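Local coordinates for uncharacterized protein (Staphylococcus aureus subsp. aureus, PDB 4H0A) that is of unknown function but belongs to the CAP (cysteine-rich secretory protein) family and carries a CAP-associated N-terminal region, at residues K131-E136 / Y183-N188. Sequence-based numbering, arbitrary orientation.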
ATOM      1  N   LYS A 131      25.755   0.946  -4.631  1.00 88.43           N
ATOM      2  CA  LYS A 131      25.101   2.133  -5.191  1.00 87.65           C
ATOM      3  C   LYS A 131      24.414   2.911  -4.080  1.00 87.59           C
ATOM      4  O   LYS A 131      23.600   2.346  -3.357  1.00 83.87           O
ATOM      5  CB  LYS A 131      24.091   1.723  -6.272  1.00 88.41           C
ATOM      6  CG  LYS A 131      23.503   2.878  -7.067  1.00107.96           C
ATOM      7  CD  LYS A 131      22.542   2.374  -8.148  1.00119.76           C
ATOM      8  CE  LYS A 131      21.522   3.412  -8.548  1.00131.51           C
ATOM      9  NZ  LYS A 131      20.521   2.869  -9.508  1.00136.94           N
ATOM     10  N   LYS A 132      24.722   4.203  -3.951  1.00 85.16           N
ATOM     11  CA  LYS A 132      24.134   5.032  -2.898  1.00 84.23           C
ATOM     12  C   LYS A 132      22.699   5.441  -3.238  1.00 85.07           C
ATOM     13  O   LYS A 132      22.400   5.786  -4.379  1.00 85.04           O
ATOM     14  CB  LYS A 132      24.991   6.288  -2.642  1.00 90.71           C
ATOM     15  CG  LYS A 132      24.373   7.252  -1.620  1.00105.05           C
ATOM     16  CD  LYS A 132      25.408   8.126  -0.935  1.00118.08           C
ATOM     17  CE  LYS A 132      24.814   9.426  -0.435  1.00129.30           C
ATOM     18  NZ  LYS A 132      25.694  10.095   0.560  1.00139.56           N
ATOM     19  N   TYR A 133      21.825   5.395  -2.226  1.00 79.01           N
ATOM     20  CA  TYR A 133      20.436   5.841  -2.293  1.00 76.80           C
ATOM     21  C   TYR A 133      20.209   6.830  -1.170  1.00 82.14           C
ATOM     22  O   TYR A 133      20.522   6.513  -0.024  1.00 81.98           O
ATOM     23  CB  TYR A 133      19.464   4.663  -2.164  1.00 73.59           C
ATOM     24  CG  TYR A 133      19.450   3.783  -3.386  1.00 73.89           C
ATOM     25  CD1 TYR A 133      20.354   2.742  -3.527  1.00 75.74           C
ATOM     26  CD2 TYR A 133      18.583   4.036  -4.441  1.00 74.53           C
ATOM     27  CE1 TYR A 133      20.373   1.950  -4.670  1.00 75.56           C
ATOM     28  CE2 TYR A 133      18.586   3.245  -5.587  1.00 75.43           C
ATOM     29  CZ  TYR A 133      19.491   2.207  -5.704  1.00 83.47           C
ATOM     30  OH  TYR A 133      19.494   1.428  -6.836  1.00 85.23           O
ATOM     31  N   GLU A 134      19.722   8.033  -1.486  1.00 79.59           N
ATOM     32  CA  GLU A 134      19.416   9.044  -0.474  1.00 79.86           C
ATOM     33  C   GLU A 134      18.033   9.597  -0.751  1.00 81.77           C
ATOM     34  O   GLU A 134      17.773  10.048  -1.867  1.00 82.84           O
ATOM     35  CB  GLU A 134      20.460  10.158  -0.456  1.00 85.66           C
ATOM     36  CG  GLU A 134      20.367  10.985   0.814  1.00 94.12           C
ATOM     37  CD  GLU A 134      21.325  12.154   0.884  1.00110.27           C
ATOM     38  OE1 GLU A 134      22.003  12.432  -0.131  1.00 97.24           O
ATOM     39  OE2 GLU A 134      21.379  12.809   1.949  1.00104.34           O
ATOM     40  N   PHE A 135      17.131   9.522   0.237  1.00 75.22           N
ATOM     41  CA  PHE A 135      15.759   9.993   0.072  1.00 73.44           C
ATOM     42  C   PHE A 135      15.569  11.384   0.638  1.00 81.12           C
ATOM     43  O   PHE A 135      16.107  11.692   1.697  1.00 82.70           O
ATOM     44  CB  PHE A 135      14.770   9.046   0.761  1.00 70.58           C
ATOM     45  CG  PHE A 135      14.621   7.704   0.093  1.00 69.18           C
ATOM     46  CD1 PHE A 135      14.160   7.606  -1.213  1.00 71.08           C
ATOM     47  CD2 PHE A 135      14.862   6.534   0.794  1.00 68.78           C
ATOM     48  CE1 PHE A 135      13.961   6.363  -1.809  1.00 68.83           C
ATOM     49  CE2 PHE A 135      14.675   5.293   0.190  1.00 68.67           C
ATOM     50  CZ  PHE A 135      14.235   5.217  -1.107  1.00 65.81           C
ATOM     51  N   GLU A 136      14.768  12.207  -0.062  1.00 78.93           N
ATOM     52  CA  GLU A 136      14.398  13.567   0.351  1.00 81.02           C
ATOM     53  C   GLU A 136      12.975  13.491   0.904  1.00 83.41           C
ATOM     54  O   GLU A 136      12.025  13.591   0.127  1.00 82.84           O
ATOM     55  CB  GLU A 136      14.488  14.529  -0.854  1.00 85.15           C
ATOM     56  CG  GLU A 136      15.889  14.701  -1.417  1.00 97.28           C
ATOM     57  CD  GLU A 136      16.879  15.320  -0.452  1.00118.70           C
ATOM     58  OE1 GLU A 136      16.523  16.325   0.204  1.00114.27           O
ATOM     59  OE2 GLU A 136      18.007  14.790  -0.340  1.00110.71           O
ATOM     60  N   TYR A 183       9.872   7.314  -1.700  1.00 61.47           N
ATOM     61  CA  TYR A 183      10.136   8.728  -1.469  1.00 63.31           C
ATOM     62  C   TYR A 183      10.940   9.288  -2.627  1.00 71.25           C
ATOM     63  O   TYR A 183      11.533   8.535  -3.409  1.00 70.35           O
ATOM     64  CB  TYR A 183      10.894   8.931  -0.152  1.00 63.30           C
ATOM     65  CG  TYR A 183      10.331   8.144   1.006  1.00 60.01           C
ATOM     66  CD1 TYR A 183       9.255   8.622   1.740  1.00 61.29           C
ATOM     67  CD2 TYR A 183      10.866   6.910   1.362  1.00 57.64           C
ATOM     68  CE1 TYR A 183       8.725   7.898   2.804  1.00 57.73           C
ATOM     69  CE2 TYR A 183      10.345   6.177   2.425  1.00 55.20           C
ATOM     70  CZ  TYR A 183       9.275   6.676   3.144  1.00 56.40           C
ATOM     71  OH  TYR A 183       8.796   5.961   4.212  1.00 52.49           O
ATOM     72  N   GLN A 184      10.949  10.612  -2.746  1.00 71.68           N
ATOM     73  CA  GLN A 184      11.703  11.290  -3.791  1.00 75.03           C
ATOM     74  C   GLN A 184      13.190  11.081  -3.548  1.00 82.03           C
ATOM     75  O   GLN A 184      13.650  11.219  -2.413  1.00 82.50           O
ATOM     76  CB  GLN A 184      11.364  12.793  -3.812  1.00 79.84           C
ATOM     77  CG  GLN A 184      11.927  13.540  -5.022  1.00100.17           C
ATOM     78  CD  GLN A 184      11.518  14.996  -5.038  1.00133.09           C
ATOM     79  OE1 GLN A 184      11.089  15.568  -4.026  1.00129.67           O
ATOM     80  NE2 GLN A 184      11.665  15.641  -6.186  1.00133.77           N
ATOM     81  N   LEU A 185      13.937  10.739  -4.602  1.00 80.06           N
ATOM     82  CA  LEU A 185      15.379  10.542  -4.491  1.00 81.70           C
ATOM     83  C   LEU A 185      16.106  11.855  -4.670  1.00 90.51           C
ATOM     84  O   LEU A 185      15.656  12.713  -5.429  1.00 91.96           O
ATOM     85  CB  LEU A 185      15.887   9.547  -5.547  1.00 81.02           C
ATOM     86  CG  LEU A 185      15.573   8.079  -5.326  1.00 81.37           C
ATOM     87  CD1 LEU A 185      15.850   7.288  -6.588  1.00 81.29           C
ATOM     88  CD2 LEU A 185      16.392   7.505  -4.177  1.00 82.51           C
ATOM     89  N   ASN A 186      17.266  11.985  -4.021  1.00 89.45           N
ATOM     90  CA  ASN A 186      18.116  13.156  -4.168  1.00 94.20           C
ATOM     91  C   ASN A 186      18.735  13.135  -5.576  1.00101.79           C
ATOM     92  O   ASN A 186      18.865  12.060  -6.165  1.00 98.13           O
ATOM     93  CB  ASN A 186      19.194  13.148  -3.083  1.00 95.69           C
ATOM     94  CG  ASN A 186      20.026  14.410  -2.999  1.00116.98           C
ATOM     95  OD1 ASN A 186      19.740  15.436  -3.629  1.00107.15           O
ATOM     96  ND2 ASN A 186      21.061  14.370  -2.181  1.00111.44           N
ATOM     97  N   SER A 187      19.098  14.314  -6.116  1.00105.28           N
ATOM     98  CA  SER A 187      19.689  14.455  -7.459  1.00109.02           C
ATOM     99  C   SER A 187      20.925  13.556  -7.682  1.00115.43           C
ATOM    100  O   SER A 187      21.158  13.125  -8.813  1.00115.90           O
ATOM    101  CB  SER A 187      20.074  15.908  -7.722  1.00118.06           C
ATOM    102  OG  SER A 187      20.981  16.391  -6.743  1.00130.82           O
ATOM    103  N   ASN A 188      21.713  13.285  -6.617  1.00113.06           N
ATOM    104  CA  ASN A 188      22.894  12.412  -6.694  1.00113.64           C
ATOM    105  C   ASN A 188      22.512  10.931  -6.951  1.00113.38           C
ATOM    106  O   ASN A 188      23.300  10.200  -7.548  1.00113.87           O
ATOM    107  CB  ASN A 188      23.763  12.523  -5.416  1.00116.95           C
ATOM    108  CG  ASN A 188      23.101  12.140  -4.097  1.00138.41           C
ATOM    109  OD1 ASN A 188      22.139  11.366  -4.034  1.00129.74           O
ATOM    110  ND2 ASN A 188      23.640  12.646  -2.993  1.00131.87           N
TER
HETATM  111  O   HOH W   1       9.590  12.375  -0.917  1.00 58.41           O
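Phe135 lies opposite Leu185 where strand 131-136 meets the short, weakly bonded, antiparallel strand 184-185. Strand 131-136 is the middle of a small three-stranded sheet, with 125-128 and 184-185 outermost. Asn186 N donates to Glu134 O at 2.9 Å, and Glu136 N to Gln184 O at 2.8 Å. Between these bonds the Phe135-Leu185 pair is non-hydrogen-bonded, and its side chains diverge. Across the Glu136-Gln184 pair the second link is a water, which accepts from Gln184 N and donates to Glu136 O.

On one side of the sheet, the extended chain of Glu134 runs alongside Asn186. CG of Glu134 lies anti to the backbone N (chi1 -164°), which carries OE1 to two asparagine amides. Asn186 ND2 reaches Glu134 OE1 at 3.0 Å from above the carboxylate plane. Asn188 ND2 adds a weak bond to Glu134 OE1 at 3.3 Å. On the other side, Phe135 makes a T-shaped pair with Tyr183, whose edge meets the Phe135 face; the centroids are 5.4 Å apart and the planes at 67°. Leu185 CD2 comes back to Phe135 CE1 at 3.6 Å and approaches the edge of the Tyr133 ring.

In helix 174-180, Leu177 touches Phe135 and Ala178 touches Tyr133. Tyr183 OH bonds to Gln145 O and Gln156 NE2, tying the contact to the seven-stranded sheet. Tyr183 CD2 sits 4.0 Å above the plane of the Phe135 ring, over its centre.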